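Bifunctional cytochrome P450/NADPH--P450 reductase (Deinococcus aerius, PDB 7F3H) probably hydroxylates organic substrates at a haem iron, as a cytochrome P450 fused to the NADPH-dependent reductase that supplies its electrons. Local coordinates at residues R83-D88 with Q178-A183; E217-V222 with Q260-L265. All blocks are in the same frame, centred on the assembly; numbering follows the deposited sequence.

Interaction 1. Residues R83-D88 with Q178-A183. With SO4 (sulfate ion), chain G.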
ATOM      1  N   ARG A  83     -13.344   3.094   8.239  1.00 27.83           N
ATOM      2  CA  ARG A  83     -13.383   2.834   9.673  1.00 32.27           C
ATOM      3  C   ARG A  83     -14.432   1.790  10.050  1.00 32.64           C
ATOM      4  O   ARG A  83     -14.280   1.145  11.094  1.00 32.49           O
ATOM      5  CB  ARG A  83     -13.628   4.127  10.459  1.00 36.85           C
ATOM      6  CG  ARG A  83     -13.471   3.927  11.987  1.00 40.69           C
ATOM      7  CD  ARG A  83     -13.387   5.229  12.748  1.00 37.26           C
ATOM      8  NE  ARG A  83     -13.429   5.005  14.190  1.00 41.68           N
ATOM      9  CZ  ARG A  83     -12.652   5.631  15.074  1.00 44.60           C
ATOM     10  NH1 ARG A  83     -11.757   6.535  14.665  1.00 40.39           N
ATOM     11  NH2 ARG A  83     -12.777   5.373  16.370  1.00 38.52           N
ATOM     12  N   ASN A  84     -15.482   1.601   9.227  1.00 29.10           N
ATOM     13  CA  ASN A  84     -16.491   0.575   9.507  1.00 32.60           C
ATOM     14  C   ASN A  84     -15.857  -0.764   9.805  1.00 31.98           C
ATOM     15  O   ASN A  84     -16.382  -1.542  10.611  1.00 39.74           O
ATOM     16  CB  ASN A  84     -17.437   0.363   8.322  1.00 30.01           C
ATOM     17  CG  ASN A  84     -18.360   1.510   8.089  1.00 27.88           C
ATOM     18  OD1 ASN A  84     -18.668   2.273   9.004  1.00 34.63           O
ATOM     19  ND2 ASN A  84     -18.834   1.638   6.859  1.00 28.43           N
ATOM     20  N   LEU A  85     -14.711  -1.029   9.216  1.00 31.08           N
ATOM     21  CA  LEU A  85     -13.986  -2.240   9.516  1.00 35.81           C
ATOM     22  C   LEU A  85     -12.607  -2.018  10.120  1.00 35.29           C
ATOM     23  O   LEU A  85     -12.073  -2.948  10.739  1.00 31.62           O
ATOM     24  CB  LEU A  85     -14.003  -3.149   8.262  1.00 36.80           C
ATOM     25  CG  LEU A  85     -13.461  -2.925   6.850  1.00 45.35           C
ATOM     26  CD1 LEU A  85     -13.275  -4.189   6.004  1.00 35.50           C
ATOM     27  CD2 LEU A  85     -14.611  -2.136   6.170  1.00 32.78           C
ATOM     28  N   GLY A  86     -12.083  -0.796  10.106  1.00 30.74           N
ATOM     29  CA  GLY A  86     -10.827  -0.568  10.808  1.00 34.26           C
ATOM     30  C   GLY A  86     -10.916  -0.223  12.289  1.00 35.52           C
ATOM     31  O   GLY A  86      -9.947  -0.410  13.034  1.00 30.57           O
ATOM     32  N   GLY A  87     -12.068   0.323  12.701  1.00 33.69           N
ATOM     33  CA  GLY A  87     -12.322   0.774  14.053  1.00 30.45           C
ATOM     34  C   GLY A  87     -11.340   1.846  14.461  1.00 38.57           C
ATOM     35  O   GLY A  87     -10.924   2.697  13.663  1.00 38.34           O
ATOM     36  N   ASP A  88     -10.893   1.778  15.708  1.00 33.96           N
ATOM     37  CA  ASP A  88      -9.851   2.683  16.151  1.00 36.92           C
ATOM     38  C   ASP A  88      -8.491   1.992  16.121  1.00 31.17           C
ATOM     39  O   ASP A  88      -7.660   2.183  17.008  1.00 33.35           O
ATOM     40  CB  ASP A  88     -10.180   3.278  17.524  1.00 30.12           C
ATOM     41  CG  ASP A  88     -10.372   2.244  18.602  1.00 36.55           C
ATOM     42  OD1 ASP A  88     -10.133   1.034  18.369  1.00 40.42           O
ATOM     43  OD2 ASP A  88     -10.781   2.658  19.710  1.00 41.82           O
ATOM     44  N   GLN A 178     -12.960 -13.841   1.331  1.00 29.75           N
ATOM     45  CA  GLN A 178     -14.018 -13.400   0.425  1.00 32.21           C
ATOM     46  C   GLN A 178     -14.863 -12.306   1.074  1.00 33.84           C
ATOM     47  O   GLN A 178     -15.230 -11.314   0.418  1.00 31.03           O
ATOM     48  CB  GLN A 178     -14.899 -14.586   0.015  1.00 33.61           C
ATOM     49  CG  GLN A 178     -14.274 -15.497  -1.045  1.00 33.45           C
ATOM     50  CD  GLN A 178     -14.984 -16.845  -1.178  1.00 38.99           C
ATOM     51  OE1 GLN A 178     -15.915 -17.158  -0.431  1.00 43.55           O
ATOM     52  NE2 GLN A 178     -14.535 -17.652  -2.128  1.00 38.27           N
ATOM     53  N   ALA A 179     -15.137 -12.450   2.374  1.00 28.55           N
ATOM     54  CA  ALA A 179     -15.836 -11.416   3.122  1.00 32.28           C
ATOM     55  C   ALA A 179     -15.013 -10.125   3.162  1.00 35.04           C
ATOM     56  O   ALA A 179     -15.551  -9.026   2.948  1.00 32.47           O
ATOM     57  CB  ALA A 179     -16.147 -11.926   4.538  1.00 29.94           C
ATOM     58  N   LEU A 180     -13.704 -10.237   3.438  1.00 33.74           N
ATOM     59  CA  LEU A 180     -12.816  -9.067   3.357  1.00 33.80           C
ATOM     60  C   LEU A 180     -12.924  -8.374   2.001  1.00 33.08           C
ATOM     61  O   LEU A 180     -13.081  -7.146   1.927  1.00 31.99           O
ATOM     62  CB  LEU A 180     -11.358  -9.461   3.618  1.00 31.69           C
ATOM     63  CG  LEU A 180     -10.365  -8.295   3.712  1.00 31.30           C
ATOM     64  CD1 LEU A 180     -10.759  -7.379   4.877  1.00 26.01           C
ATOM     65  CD2 LEU A 180      -8.955  -8.792   3.884  1.00 28.39           C
ATOM     66  N   ALA A 181     -12.818  -9.150   0.916  1.00 27.00           N
ATOM     67  CA  ALA A 181     -12.858  -8.565  -0.422  1.00 36.67           C
ATOM     68  C   ALA A 181     -14.184  -7.841  -0.671  1.00 31.52           C
ATOM     69  O   ALA A 181     -14.201  -6.680  -1.104  1.00 30.18           O
ATOM     70  CB  ALA A 181     -12.610  -9.651  -1.484  1.00 17.58           C
ATOM     71  N   ARG A 182     -15.300  -8.518  -0.385  1.00 28.15           N
ATOM     72  CA  ARG A 182     -16.622  -7.923  -0.545  1.00 27.58           C
ATOM     73  C   ARG A 182     -16.745  -6.637   0.261  1.00 30.06           C
ATOM     74  O   ARG A 182     -17.220  -5.617  -0.254  1.00 29.23           O
ATOM     75  CB  ARG A 182     -17.698  -8.922  -0.110  1.00 26.50           C
ATOM     76  CG  ARG A 182     -17.906 -10.128  -1.012  1.00 26.28           C
ATOM     77  CD  ARG A 182     -19.233 -10.858  -0.650  1.00 24.62           C
ATOM     78  NE  ARG A 182     -19.206 -11.385   0.711  1.00 26.30           N
ATOM     79  CZ  ARG A 182     -18.737 -12.598   1.018  1.00 33.47           C
ATOM     80  NH1 ARG A 182     -18.272 -13.399   0.063  1.00 24.04           N
ATOM     81  NH2 ARG A 182     -18.732 -13.025   2.278  1.00 34.41           N
ATOM     82  N   ALA A 183     -16.354  -6.679   1.548  1.00 29.18           N
ATOM     83  CA  ALA A 183     -16.493  -5.506   2.417  1.00 34.20           C
ATOM     84  C   ALA A 183     -15.653  -4.342   1.903  1.00 33.92           C
ATOM     85  O   ALA A 183     -16.104  -3.192   1.929  1.00 31.78           O
ATOM     86  CB  ALA A 183     -16.145  -5.843   3.876  1.00 25.69           C
TER
HETATM   87  S   SO4 G 603     -15.421   2.718  17.147  1.00 88.23           S
HETATM   88  O1  SO4 G 603     -16.380   1.689  17.607  1.00 67.95           O
HETATM   89  O2  SO4 G 603     -15.256   2.676  15.664  1.00 55.16           O
HETATM   90  O3  SO4 G 603     -15.932   4.045  17.543  1.00 73.62           O
HETATM   91  O4  SO4 G 603     -14.131   2.501  17.847  1.00 54.03           O

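Interaction 2. Residues E217-V222 with Q260-L265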
ATOM      1  N   GLU A 217     -15.989 -11.991  14.155  1.00 35.74           N
ATOM      2  CA  GLU A 217     -16.193 -13.260  14.852  1.00 37.24           C
ATOM      3  C   GLU A 217     -14.979 -14.173  14.747  1.00 37.32           C
ATOM      4  O   GLU A 217     -14.549 -14.757  15.750  1.00 38.35           O
ATOM      5  CB  GLU A 217     -17.445 -13.973  14.335  1.00 36.94           C
ATOM      6  CG  GLU A 217     -18.735 -13.475  14.991  1.00 43.91           C
ATOM      7  CD  GLU A 217     -18.861 -13.889  16.464  1.00 48.96           C
ATOM      8  OE1 GLU A 217     -18.857 -15.122  16.739  1.00 37.81           O
ATOM      9  OE2 GLU A 217     -18.960 -12.972  17.332  1.00 52.77           O
ATOM     10  N   LEU A 218     -14.489 -14.410  13.525  1.00 31.72           N
ATOM     11  CA  LEU A 218     -13.325 -15.280  13.389  1.00 31.24           C
ATOM     12  C   LEU A 218     -12.149 -14.746  14.200  1.00 40.39           C
ATOM     13  O   LEU A 218     -11.497 -15.500  14.949  1.00 37.70           O
ATOM     14  CB  LEU A 218     -12.940 -15.425  11.919  1.00 36.69           C
ATOM     15  CG  LEU A 218     -11.762 -16.343  11.537  1.00 41.43           C
ATOM     16  CD1 LEU A 218     -11.954 -16.948  10.126  1.00 30.98           C
ATOM     17  CD2 LEU A 218     -10.372 -15.632  11.662  1.00 37.04           C
ATOM     18  N   VAL A 219     -11.865 -13.438  14.074  1.00 34.57           N
ATOM     19  CA  VAL A 219     -10.668 -12.919  14.732  1.00 37.60           C
ATOM     20  C   VAL A 219     -10.836 -12.990  16.253  1.00 36.80           C
ATOM     21  O   VAL A 219      -9.949 -13.464  16.961  1.00 39.12           O
ATOM     22  CB  VAL A 219     -10.321 -11.494  14.240  1.00 34.71           C
ATOM     23  CG1 VAL A 219      -9.206 -10.917  15.076  1.00 35.63           C
ATOM     24  CG2 VAL A 219      -9.888 -11.490  12.755  1.00 28.85           C
ATOM     25  N   ASP A 220     -11.985 -12.541  16.765  1.00 39.71           N
ATOM     26  CA  ASP A 220     -12.362 -12.659  18.180  1.00 41.27           C
ATOM     27  C   ASP A 220     -12.193 -14.065  18.757  1.00 39.63           C
ATOM     28  O   ASP A 220     -11.710 -14.242  19.868  1.00 44.04           O
ATOM     29  CB  ASP A 220     -13.819 -12.263  18.348  1.00 40.64           C
ATOM     30  CG  ASP A 220     -14.031 -10.769  18.233  1.00 44.39           C
ATOM     31  OD1 ASP A 220     -13.048 -10.003  18.311  1.00 47.88           O
ATOM     32  OD2 ASP A 220     -15.219 -10.376  18.055  1.00 48.75           O
ATOM     33  N   GLU A 221     -12.610 -15.052  18.006  1.00 42.14           N
ATOM     34  CA  GLU A 221     -12.496 -16.447  18.335  1.00 41.86           C
ATOM     35  C   GLU A 221     -11.022 -16.846  18.481  1.00 46.92           C
ATOM     36  O   GLU A 221     -10.599 -17.341  19.543  1.00 46.95           O
ATOM     37  CB  GLU A 221     -13.338 -16.998  17.180  1.00 53.49           C
ATOM     38  CG  GLU A 221     -13.919 -18.294  16.690  1.00 61.65           C
ATOM     39  CD  GLU A 221     -13.028 -19.282  15.803  1.00 70.77           C
ATOM     40  OE1 GLU A 221     -11.968 -18.839  15.161  1.00 68.30           O
ATOM     41  OE2 GLU A 221     -13.479 -20.525  15.631  1.00 86.48           O
ATOM     42  N   VAL A 222     -10.200 -16.491  17.502  1.00 43.11           N
ATOM     43  CA  VAL A 222      -8.759 -16.713  17.629  1.00 39.98           C
ATOM     44  C   VAL A 222      -8.230 -16.047  18.901  1.00 44.42           C
ATOM     45  O   VAL A 222      -7.423 -16.635  19.649  1.00 51.53           O
ATOM     46  CB  VAL A 222      -8.020 -16.199  16.372  1.00 40.62           C
ATOM     47  CG1 VAL A 222      -6.501 -15.926  16.584  1.00 28.78           C
ATOM     48  CG2 VAL A 222      -8.329 -17.096  15.220  1.00 31.21           C
ATOM     49  N   GLN A 260      -6.787  -3.970  15.229  1.00 28.23           N
ATOM     50  CA  GLN A 260      -5.445  -3.930  14.653  1.00 30.75           C
ATOM     51  C   GLN A 260      -5.239  -5.076  13.668  1.00 31.75           C
ATOM     52  O   GLN A 260      -4.627  -4.886  12.608  1.00 26.98           O
ATOM     53  CB  GLN A 260      -4.368  -3.980  15.745  1.00 31.49           C
ATOM     54  CG  GLN A 260      -4.414  -2.857  16.810  1.00 35.12           C
ATOM     55  CD  GLN A 260      -4.474  -1.436  16.251  1.00 35.22           C
ATOM     56  OE1 GLN A 260      -4.133  -1.177  15.083  1.00 36.01           O
ATOM     57  NE2 GLN A 260      -4.918  -0.500  17.092  1.00 34.06           N
ATOM     58  N   VAL A 261      -5.711  -6.282  14.009  1.00 29.01           N
ATOM     59  CA  VAL A 261      -5.596  -7.400  13.064  1.00 32.55           C
ATOM     60  C   VAL A 261      -6.303  -7.067  11.746  1.00 28.14           C
ATOM     61  O   VAL A 261      -5.743  -7.230  10.641  1.00 27.64           O
ATOM     62  CB  VAL A 261      -6.127  -8.699  13.696  1.00 32.75           C
ATOM     63  CG1 VAL A 261      -6.386  -9.753  12.612  1.00 24.45           C
ATOM     64  CG2 VAL A 261      -5.147  -9.185  14.759  1.00 24.26           C
ATOM     65  N   MET A 262      -7.543  -6.578  11.849  1.00 26.75           N
ATOM     66  CA  MET A 262      -8.272  -6.151  10.657  1.00 29.89           C
ATOM     67  C   MET A 262      -7.477  -5.094   9.893  1.00 31.67           C
ATOM     68  O   MET A 262      -7.413  -5.129   8.666  1.00 31.32           O
ATOM     69  CB  MET A 262      -9.653  -5.605  11.031  1.00 29.49           C
ATOM     70  CG  MET A 262     -10.677  -6.636  11.536  1.00 29.11           C
ATOM     71  SD  MET A 262     -10.887  -8.040  10.435  1.00 40.67           S
ATOM     72  CE  MET A 262     -11.324  -7.229   8.872  1.00 30.99           C
ATOM     73  N   THR A 263      -6.823  -4.182  10.623  1.00 32.02           N
ATOM     74  CA  THR A 263      -6.063  -3.081  10.042  1.00 29.31           C
ATOM     75  C   THR A 263      -4.872  -3.603   9.240  1.00 29.39           C
ATOM     76  O   THR A 263      -4.624  -3.160   8.112  1.00 28.14           O
ATOM     77  CB  THR A 263      -5.620  -2.133  11.178  1.00 32.18           C
ATOM     78  OG1 THR A 263      -6.779  -1.613  11.833  1.00 30.00           O
ATOM     79  CG2 THR A 263      -4.816  -0.952  10.670  1.00 28.55           C
ATOM     80  N   PHE A 264      -4.085  -4.508   9.835  1.00 28.78           N
ATOM     81  CA  PHE A 264      -3.012  -5.181   9.092  1.00 26.61           C
ATOM     82  C   PHE A 264      -3.510  -5.695   7.749  1.00 30.80           C
ATOM     83  O   PHE A 264      -2.838  -5.523   6.722  1.00 30.61           O
ATOM     84  CB  PHE A 264      -2.406  -6.337   9.894  1.00 27.03           C
ATOM     85  CG  PHE A 264      -1.876  -5.944  11.229  1.00 29.11           C
ATOM     86  CD1 PHE A 264      -1.572  -4.620  11.519  1.00 31.43           C
ATOM     87  CD2 PHE A 264      -1.728  -6.895  12.217  1.00 29.34           C
ATOM     88  CE1 PHE A 264      -1.124  -4.254  12.783  1.00 30.79           C
ATOM     89  CE2 PHE A 264      -1.286  -6.539  13.476  1.00 33.84           C
ATOM     90  CZ  PHE A 264      -0.972  -5.210  13.755  1.00 28.79           C
ATOM     91  N   LEU A 265      -4.706  -6.309   7.734  1.00 29.73           N
ATOM     92  CA  LEU A 265      -5.238  -6.827   6.470  1.00 31.23           C
ATOM     93  C   LEU A 265      -5.702  -5.711   5.532  1.00 32.08           C
ATOM     94  O   LEU A 265      -5.540  -5.809   4.305  1.00 32.22           O
ATOM     95  CB  LEU A 265      -6.409  -7.752   6.746  1.00 33.52           C
ATOM     96  CG  LEU A 265      -5.988  -9.048   7.424  1.00 38.35           C
ATOM     97  CD1 LEU A 265      -7.188  -9.589   8.286  1.00 33.92           C
ATOM     98  CD2 LEU A 265      -5.515 -10.014   6.354  1.00 26.24           C
TER

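Interaction 1. Residues R83-D88 with Q178-A183
At the probable B'-to-F helix border of the P450 substrate pocket, Leu85 meets Leu180 and Ala183, with the side chain of Leu180 about 12 Å from the haem. By chain order, helix 80-86 probably corresponds to the B' helix and helix 175-190 to the F helix, elements that in P450s border the substrate pocket. One methyl makes the contact: Leu85 CD1 lies 3.9 Å from Ala183 CB and 4.2 Å from Leu180 CD1, close to van der Waals separation. Leu85 already leaves the backbone toward helix 175-190; its CG stands between the backbone N and the carbonyl carbon (chi1 61°), and CD1 continues across. Tyr208, Ile266 and Thr187 also touch this leucine, and Met215 packs on both Leu180 and Ala183.

The polar chemistry lies on the far side of helix 80-86. Arg83 leaves the backbone with CG anti to N (chi1 -172°) and stays extended to NE, which makes a weak bond of 3.3 Å to O2 of a sulfate ion, probably from the crystallisation liquor, nearly straight at 168°. The sulfate sits at the guanidinium edge, in its plane, whereas Gly87 O lies 3.4 Å above one face, near the rim. Arg83 NH1 adds a salt bridge to Glu97. With an alanine here, Glu97 would probably lose its positive mate and the sulfate its guanidinium partner. Gly87, the first residue past the helix, has positive phi, and its N is still bonded to Arg83 O at 2.9 Å.

No hydrogen bond crosses the 107 Å² buried between the segments, so methyl packing alone holds this contact, and the polar bonds of 83-88 are made to other partners.

Interaction 2. Residues E217-V222 with Q260-L265
Val219 and Val261 reach toward each other tip to tip. Both methyls of Val219 close on one methyl of the partner: CG1 and CG2 each lie 3.9 Å from Val261 CG1, so that single methyl sits against the fork of the opposing side chain. In Val219, CG1 is anti to the backbone N (chi1 172°) and CG2 anti to the carbonyl carbon, and the pair straddles Val261 CG1. A second and looser contact comes from Met262, whose SD is 4.3 Å from Val219 CG2. The CA atoms of the valines are also the nearest pair across the two segments, Val219 CA and Val261 CA lying 7.7 Å apart. No hydrogen bond crosses the 112 Å² buried here.

The helices joined are 199-227 and 254-285. By order and length they probably correspond to the G helix of the P450 fold and to its long central helix, which runs past the haem: Thr263, two residues beyond Val261, touches the haem, and its OG1 is hydrogen-bonded to Tyr259 O one turn back. Within segment 260-265, Gln260 O stands 3.2 Å above the centre of the Phe264 ring.

A salt bridge from Asp220 OD1 to Arg258 NE ties the same two helices by charge. Around the valines lies a further apolar shell, in which Phe176 of helix 175-190 backs Val219 and also packs on Leu265, while Phe161 of helix 144-161 backs Val261.

Both contacts are buried, apolar and free of hydrogen bonds across their segments, and they bury nearly equal areas; their centres lie 10 Å apart on the same side of the chain's centre. Helices 175-190 and 199-227 are consecutive, and helix 254-285 joins the two sites: Leu180 CD2 of interaction 1 is 4.0 Å from Leu265 CB of interaction 2, and Leu85 O is 3.6 Å from Met262 CB. The difference lies in the setting. In interaction 1 a short helix brings a charged, partly exposed side with a sulfate ion, whereas in interaction 2 two long helices are backed by aromatic residues and segment 260-265 itself reaches the haem.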